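Local atomic coordinates of 4-diphosphocytidyl-2C-methyl-D-erythritol synthase (Neisseria gonorrhoeae, PDB entry 1VGW), a protein that probably catalyses transfer of a cytidylyl group from CTP to 2-C-methyl-D-erythritol 4-phosphate, the second step of isoprenoid precursor synthesis by the DXP pathway. Residues A9-A14 and T35-V40; A113-P118 and Y222-L227. All coordinates share one frame; numbering follows the deposited sequence.

Contact 1 of 2, residues A9-A14 and T35-V40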
ATOM      1  N   ALA B   9     -12.186  17.228 -14.797  1.00 28.38           N
ATOM      2  CA  ALA B   9     -12.248  16.015 -13.944  1.00 26.81           C
ATOM      3  C   ALA B   9     -13.426  15.132 -14.297  1.00 26.01           C
ATOM      4  O   ALA B   9     -14.555  15.649 -14.527  1.00 25.46           O
ATOM      5  CB  ALA B   9     -12.336  16.369 -12.467  1.00 26.82           C
ATOM      6  N   LEU B  10     -13.184  13.827 -14.438  1.00 23.45           N
ATOM      7  CA  LEU B  10     -14.327  12.912 -14.745  1.00 25.04           C
ATOM      8  C   LEU B  10     -14.324  11.802 -13.669  1.00 26.21           C
ATOM      9  O   LEU B  10     -13.318  11.134 -13.391  1.00 24.47           O
ATOM     10  CB  LEU B  10     -14.252  12.362 -16.142  1.00 22.25           C
ATOM     11  CG  LEU B  10     -15.176  11.305 -16.650  1.00 25.79           C
ATOM     12  CD1 LEU B  10     -16.611  11.822 -16.788  1.00 22.25           C
ATOM     13  CD2 LEU B  10     -14.768  10.733 -18.030  1.00 22.51           C
ATOM     14  N   ILE B  11     -15.456  11.645 -13.004  1.00 28.35           N
ATOM     15  CA  ILE B  11     -15.589  10.705 -11.861  1.00 28.70           C
ATOM     16  C   ILE B  11     -16.697   9.701 -12.111  1.00 28.78           C
ATOM     17  O   ILE B  11     -17.879  10.045 -12.152  1.00 29.55           O
ATOM     18  CB  ILE B  11     -15.937  11.551 -10.589  1.00 35.31           C
ATOM     19  CG1 ILE B  11     -14.726  12.421 -10.198  1.00 33.01           C
ATOM     20  CG2 ILE B  11     -16.327  10.643  -9.415  1.00 32.11           C
ATOM     21  CD1 ILE B  11     -14.998  13.418  -9.121  1.00 35.68           C
ATOM     22  N   PRO B  12     -16.333   8.489 -12.510  1.00 28.14           N
ATOM     23  CA  PRO B  12     -17.300   7.430 -12.775  1.00 31.11           C
ATOM     24  C   PRO B  12     -17.827   6.882 -11.438  1.00 32.27           C
ATOM     25  O   PRO B  12     -17.032   6.317 -10.685  1.00 31.20           O
ATOM     26  CB  PRO B  12     -16.470   6.394 -13.502  1.00 29.91           C
ATOM     27  CG  PRO B  12     -15.077   6.571 -13.004  1.00 29.02           C
ATOM     28  CD  PRO B  12     -14.963   7.948 -12.436  1.00 28.66           C
ATOM     29  N   ALA B  13     -19.081   7.156 -11.124  1.00 33.32           N
ATOM     30  CA  ALA B  13     -19.634   6.712  -9.847  1.00 38.82           C
ATOM     31  C   ALA B  13     -20.912   5.915  -9.976  1.00 42.32           C
ATOM     32  O   ALA B  13     -21.698   5.938  -9.020  1.00 47.23           O
ATOM     33  CB  ALA B  13     -19.886   7.959  -8.955  1.00 30.90           C
ATOM     34  N   ALA B  14     -21.187   5.230 -11.077  1.00 44.85           N
ATOM     35  CA  ALA B  14     -22.403   4.458 -11.258  1.00 46.47           C
ATOM     36  C   ALA B  14     -22.316   3.080 -10.562  1.00 47.30           C
ATOM     37  O   ALA B  14     -23.021   2.160 -11.007  1.00 50.13           O
ATOM     38  CB  ALA B  14     -22.701   4.256 -12.743  1.00 43.20           C
ATOM     39  N   THR B  35     -20.772  13.009   2.396  1.00 54.48           N
ATOM     40  CA  THR B  35     -20.548  11.682   1.840  1.00 51.68           C
ATOM     41  C   THR B  35     -19.115  11.641   1.275  1.00 49.75           C
ATOM     42  O   THR B  35     -18.460  12.682   1.193  1.00 48.06           O
ATOM     43  CB  THR B  35     -21.541  11.331   0.729  1.00 53.31           C
ATOM     44  OG1 THR B  35     -21.744  12.465  -0.137  1.00 55.01           O
ATOM     45  CG2 THR B  35     -22.883  10.911   1.319  1.00 52.87           C
ATOM     46  N   VAL B  36     -18.646  10.448   0.924  1.00 48.16           N
ATOM     47  CA  VAL B  36     -17.311  10.279   0.332  1.00 45.57           C
ATOM     48  C   VAL B  36     -17.276  11.067  -0.990  1.00 43.41           C
ATOM     49  O   VAL B  36     -16.388  11.851  -1.235  1.00 42.45           O
ATOM     50  CB  VAL B  36     -16.976   8.813   0.039  1.00 45.02           C
ATOM     51  CG1 VAL B  36     -15.503   8.601  -0.282  1.00 40.61           C
ATOM     52  CG2 VAL B  36     -17.395   7.911   1.198  1.00 45.67           C
ATOM     53  N   LEU B  37     -18.320  10.916  -1.799  1.00 43.76           N
ATOM     54  CA  LEU B  37     -18.416  11.627  -3.046  1.00 45.95           C
ATOM     55  C   LEU B  37     -18.306  13.142  -2.870  1.00 46.13           C
ATOM     56  O   LEU B  37     -17.400  13.750  -3.452  1.00 45.82           O
ATOM     57  CB  LEU B  37     -19.686  11.302  -3.841  1.00 47.26           C
ATOM     58  CG  LEU B  37     -19.617  11.841  -5.294  1.00 49.93           C
ATOM     59  CD1 LEU B  37     -18.371  11.291  -5.981  1.00 49.72           C
ATOM     60  CD2 LEU B  37     -20.845  11.430  -6.082  1.00 47.63           C
ATOM     61  N   GLU B  38     -19.099  13.706  -1.948  1.00 45.63           N
ATOM     62  CA  GLU B  38     -19.054  15.146  -1.707  1.00 44.46           C
ATOM     63  C   GLU B  38     -17.668  15.579  -1.266  1.00 42.26           C
ATOM     64  O   GLU B  38     -17.263  16.700  -1.515  1.00 43.31           O
ATOM     65  CB  GLU B  38     -20.083  15.577  -0.681  1.00 46.13           C
ATOM     66  CG  GLU B  38     -21.502  15.683  -1.197  1.00 50.87           C
ATOM     67  CD  GLU B  38     -22.454  16.029  -0.043  1.00 54.30           C
ATOM     68  OE1 GLU B  38     -22.571  17.207   0.318  1.00 53.89           O
ATOM     69  OE2 GLU B  38     -23.050  15.065   0.496  1.00 56.89           O
ATOM     70  N   HIS B  39     -16.963  14.698  -0.558  1.00 41.33           N
ATOM     71  CA  HIS B  39     -15.598  14.985  -0.158  1.00 41.19           C
ATOM     72  C   HIS B  39     -14.694  15.042  -1.410  1.00 40.84           C
ATOM     73  O   HIS B  39     -13.785  15.863  -1.442  1.00 40.30           O
ATOM     74  CB  HIS B  39     -15.034  13.918   0.760  1.00 42.89           C
ATOM     75  CG  HIS B  39     -15.386  14.106   2.199  1.00 46.33           C
ATOM     76  ND1 HIS B  39     -14.830  15.117   2.959  1.00 45.98           N
ATOM     77  CD2 HIS B  39     -16.223  13.412   3.009  1.00 44.64           C
ATOM     78  CE1 HIS B  39     -15.316  15.030   4.189  1.00 45.91           C
ATOM     79  NE2 HIS B  39     -16.154  14.011   4.240  1.00 46.45           N
ATOM     80  N   VAL B  40     -14.916  14.108  -2.340  1.00 38.38           N
ATOM     81  CA  VAL B  40     -14.116  14.075  -3.557  1.00 37.89           C
ATOM     82  C   VAL B  40     -14.380  15.298  -4.459  1.00 35.61           C
ATOM     83  O   VAL B  40     -13.437  15.863  -5.015  1.00 32.22           O
ATOM     84  CB  VAL B  40     -14.264  12.790  -4.375  1.00 37.81           C
ATOM     85  CG1 VAL B  40     -13.663  12.997  -5.792  1.00 43.73           C
ATOM     86  CG2 VAL B  40     -13.453  11.655  -3.752  1.00 39.98           C
TER

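Contact 2 of 2, residues A113-P118 and Y222-L227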
ATOM      1  N   ALA B 113     -14.156   6.785  -4.739  1.00 35.79           N
ATOM      2  CA  ALA B 113     -13.779   6.469  -3.393  1.00 37.38           C
ATOM      3  C   ALA B 113     -12.398   6.915  -2.982  1.00 37.71           C
ATOM      4  O   ALA B 113     -11.995   6.487  -1.878  1.00 37.79           O
ATOM      5  CB  ALA B 113     -13.920   4.962  -3.134  1.00 39.04           C
ATOM      6  N   ARG B 114     -11.640   7.634  -3.772  1.00 37.89           N
ATOM      7  CA  ARG B 114     -10.292   8.083  -3.328  1.00 37.93           C
ATOM      8  C   ARG B 114     -10.497   9.544  -2.886  1.00 39.98           C
ATOM      9  O   ARG B 114     -10.203  10.512  -3.598  1.00 38.24           O
ATOM     10  CB  ARG B 114      -9.234   7.912  -4.370  1.00 36.45           C
ATOM     11  CG  ARG B 114      -8.683   6.535  -4.658  1.00 36.01           C
ATOM     12  CD  ARG B 114      -7.539   6.530  -5.659  1.00 36.45           C
ATOM     13  NE  ARG B 114      -7.298   5.223  -6.251  1.00 37.45           N
ATOM     14  CZ  ARG B 114      -6.389   4.338  -5.830  1.00 34.14           C
ATOM     15  NH1 ARG B 114      -5.597   4.583  -4.796  1.00 33.36           N
ATOM     16  NH2 ARG B 114      -6.228   3.182  -6.467  1.00 29.93           N
ATOM     17  N   CYS B 115     -10.964   9.677  -1.621  1.00 38.85           N
ATOM     18  CA  CYS B 115     -11.325  10.962  -1.090  1.00 39.54           C
ATOM     19  C   CYS B 115     -10.280  11.691  -0.315  1.00 39.09           C
ATOM     20  O   CYS B 115     -10.600  12.748   0.269  1.00 41.52           O
ATOM     21  CB  CYS B 115     -12.647  10.919  -0.303  1.00 46.02           C
ATOM     22  SG  CYS B 115     -12.663   9.787   1.137  1.00 43.84           S
ATOM     23  N   CYS B 116      -9.054  11.250  -0.298  1.00 38.60           N
ATOM     24  CA  CYS B 116      -7.992  11.920   0.441  1.00 37.36           C
ATOM     25  C   CYS B 116      -6.846  12.327  -0.465  1.00 37.53           C
ATOM     26  O   CYS B 116      -5.718  12.500  -0.009  1.00 36.70           O
ATOM     27  CB  CYS B 116      -7.500  10.980   1.561  1.00 40.84           C
ATOM     28  SG  CYS B 116      -8.796  10.754   2.849  1.00 43.90           S
ATOM     29  N   LEU B 117      -7.132  12.505  -1.758  1.00 36.88           N
ATOM     30  CA  LEU B 117      -6.110  12.918  -2.711  1.00 38.08           C
ATOM     31  C   LEU B 117      -5.561  14.291  -2.344  1.00 38.33           C
ATOM     32  O   LEU B 117      -6.292  15.278  -2.457  1.00 38.48           O
ATOM     33  CB  LEU B 117      -6.801  13.016  -4.101  1.00 38.92           C
ATOM     34  CG  LEU B 117      -5.990  13.784  -5.169  1.00 38.44           C
ATOM     35  CD1 LEU B 117      -4.780  12.968  -5.575  1.00 30.34           C
ATOM     36  CD2 LEU B 117      -6.856  14.219  -6.331  1.00 31.05           C
ATOM     37  N   PRO B 118      -4.317  14.395  -1.927  1.00 38.53           N
ATOM     38  CA  PRO B 118      -3.723  15.651  -1.568  1.00 38.81           C
ATOM     39  C   PRO B 118      -3.713  16.659  -2.706  1.00 41.39           C
ATOM     40  O   PRO B 118      -3.107  16.498  -3.775  1.00 41.54           O
ATOM     41  CB  PRO B 118      -2.273  15.336  -1.222  1.00 38.04           C
ATOM     42  CG  PRO B 118      -2.068  13.920  -1.471  1.00 38.65           C
ATOM     43  CD  PRO B 118      -3.384  13.265  -1.755  1.00 39.12           C
ATOM     44  N   TYR B 222     -11.266   3.390   8.576  1.00 71.23           N
ATOM     45  CA  TYR B 222     -10.704   3.902   9.817  1.00 71.37           C
ATOM     46  C   TYR B 222      -9.601   4.897   9.488  1.00 70.29           C
ATOM     47  O   TYR B 222      -9.552   6.006  10.033  1.00 70.06           O
ATOM     48  CB  TYR B 222     -10.195   2.769  10.700  1.00 74.45           C
ATOM     49  CG  TYR B 222      -9.438   3.235  11.926  1.00 77.69           C
ATOM     50  CD1 TYR B 222      -8.246   2.638  12.298  1.00 79.52           C
ATOM     51  CD2 TYR B 222      -9.922   4.278  12.707  1.00 79.01           C
ATOM     52  CE1 TYR B 222      -7.562   3.055  13.427  1.00 81.36           C
ATOM     53  CE2 TYR B 222      -9.247   4.715  13.827  1.00 80.40           C
ATOM     54  CZ  TYR B 222      -8.064   4.092  14.182  1.00 82.05           C
ATOM     55  OH  TYR B 222      -7.389   4.536  15.301  1.00 82.88           O
ATOM     56  N   ILE B 223      -8.748   4.512   8.538  1.00 68.56           N
ATOM     57  CA  ILE B 223      -7.649   5.394   8.122  1.00 66.44           C
ATOM     58  C   ILE B 223      -8.162   6.625   7.399  1.00 65.97           C
ATOM     59  O   ILE B 223      -7.657   7.750   7.579  1.00 64.02           O
ATOM     60  CB  ILE B 223      -6.627   4.630   7.250  1.00 64.97           C
ATOM     61  CG1 ILE B 223      -6.115   3.387   8.009  1.00 63.52           C
ATOM     62  CG2 ILE B 223      -5.450   5.541   6.918  1.00 62.19           C
ATOM     63  CD1 ILE B 223      -5.002   2.644   7.312  1.00 62.78           C
ATOM     64  N   VAL B 224      -9.235   6.473   6.624  1.00 66.37           N
ATOM     65  CA  VAL B 224      -9.804   7.618   5.904  1.00 68.04           C
ATOM     66  C   VAL B 224     -10.413   8.627   6.874  1.00 70.13           C
ATOM     67  O   VAL B 224     -10.107   9.828   6.814  1.00 69.25           O
ATOM     68  CB  VAL B 224     -10.845   7.170   4.871  1.00 64.63           C
ATOM     69  CG1 VAL B 224     -11.631   8.341   4.304  1.00 61.85           C
ATOM     70  CG2 VAL B 224     -10.194   6.405   3.731  1.00 62.98           C
ATOM     71  N   ARG B 225     -11.259   8.121   7.773  1.00 71.75           N
ATOM     72  CA  ARG B 225     -11.935   8.946   8.777  1.00 73.88           C
ATOM     73  C   ARG B 225     -10.917   9.701   9.632  1.00 74.36           C
ATOM     74  O   ARG B 225     -11.077  10.895   9.901  1.00 74.88           O
ATOM     75  CB  ARG B 225     -12.854   8.099   9.648  1.00 75.67           C
ATOM     76  CG  ARG B 225     -13.024   8.522  11.080  1.00 79.98           C
ATOM     77  CD  ARG B 225     -14.010   9.650  11.286  1.00 82.85           C
ATOM     78  NE  ARG B 225     -15.393   9.235  11.061  1.00 84.83           N
ATOM     79  CZ  ARG B 225     -16.442  10.042  11.192  1.00 87.60           C
ATOM     80  NH1 ARG B 225     -16.271  11.314  11.548  1.00 87.86           N
ATOM     81  NH2 ARG B 225     -17.669   9.581  10.961  1.00 88.40           N
ATOM     82  N   LEU B 226      -9.855   8.999  10.004  1.00 73.71           N
ATOM     83  CA  LEU B 226      -8.769   9.523  10.787  1.00 72.94           C
ATOM     84  C   LEU B 226      -7.967  10.587  10.069  1.00 73.03           C
ATOM     85  O   LEU B 226      -7.519  11.554  10.683  1.00 73.20           O
ATOM     86  CB  LEU B 226      -7.828   8.371  11.202  1.00 72.72           C
ATOM     87  N   LEU B 227      -7.763  10.445   8.762  1.00 73.27           N
ATOM     88  CA  LEU B 227      -6.983  11.396   7.985  1.00 72.61           C
ATOM     89  C   LEU B 227      -7.691  12.713   7.723  1.00 73.20           C
ATOM     90  O   LEU B 227      -7.030  13.712   7.412  1.00 73.20           O
ATOM     91  CB  LEU B 227      -6.623  10.816   6.601  1.00 69.27           C
ATOM     92  CG  LEU B 227      -5.266  10.097   6.493  1.00 64.42           C
ATOM     93  CD1 LEU B 227      -5.247   9.253   5.226  1.00 60.72           C
ATOM     94  CD2 LEU B 227      -4.142  11.128   6.471  1.00 63.82           C
TER

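Contact 1 of 2, residues A9-A14 and T35-V40
I11 of strand 7-12 faces V40 of helix 36-45, their CA atoms 9.1 Å apart, and no backbone hydrogen bond spans that gap; side chains fill it. I11 shares its two branches between successive turns of the helix. With CG1 beside the backbone N (chi1 -68°) and the chain beyond it extended, CD1 reaches V40 CG1 at 3.6 Å. CG2, anti to that N, meets L37 CD1 at 4.0 Å. In both pairs the side chains run past each other in opposite directions. The strand pairs in parallel with strand 52-56, and helix 36-45 lies between them in sequence, so the contact illustrates the packing inside a beta-alpha-beta crossover, here at the start of the Rossmann-like cytidylyltransferase fold. V55 of the second strand covers L37 as well. Just before the first turn, T35 is the N-cap: OG1 accepts a weak bond from E38 N at 3.4 Å. The same hydroxyl donates to E38 OE2 at 3.0 Å, approaching on the anti side of the carboxylate and 18° out of its plane. Beyond the strand, the CB of buried A13 also points toward the helix, while A13 O receives a hydrogen bond from Q27 NE2.

Contact 2 of 2, residues A113-P118 and Y222-L227
C115 and C116 both meet V224, and C116 also L227, with no flat group between them: neither the face nor the edge of a ring or guanidinium takes part, and sulfur against aliphatic carbon makes the whole contact. The planar guanidinium of R114 belongs to a side chain whose CB points away from the helix; salt bridges to D111 and to D144 of the second subunit, and a hydrogen bond to the backbone O of N212, hold it. The pairing is loop-on-helix packing in the alpha/beta cytidylyltransferase fold: residues 113-118 lead from strand 106-109 to P118, the N-cap of helix 119-129, and rest on helix 218-228 near the C terminus. The nearest CA atoms, those of C116 and V224, are 7.2 Å apart. V224 and L227, three residues apart, present one face of the helix to the loop. V224 has CG1 anti to its own N (chi1 169°), and this methyl fits against both sulfurs: C115 SG is 3.6 Å from V224 CG1, and C116 SG 4.0 Å. The consecutive cysteines achieve this with different first torsions. C115 SG stands between its backbone N and carbonyl carbon (chi1 60°), whereas C116 SG is turned beside the N. Alongside the face turned to the loop, the helix meets the second subunit: I223 packs on I223 of that chain, and L227 on the same residue. L227 thus touches both loop and second subunit; C116 SG lies 4.3 Å from L227 CB. The two sulfurs, C115 SG and C116 SG, are themselves 4.3 Å apart, too distant for a disulfide.

In the fold
From the N terminus, strand 7-12 runs into a connection, unmodelled at 15-25 and with no helix or strand seen, carrying the predicted transition-state stabilisers R19 and K26; contact 1 closes this loop where helix 36-45 returns against the strand. Only later does contact 2 open, and it spans about half the chain, joining the loop after strand 106-109 to the C-terminal helix 218-228. The two closures follow in series, neither enclosing nor crossing the other, yet they touch in space: C115 SG lies 3.4 Å from V36 CG1. Helix 36-45 therefore has the sheet on one flank and loop 113-118 on another, linking the first strand to the helix that packs on the second subunit.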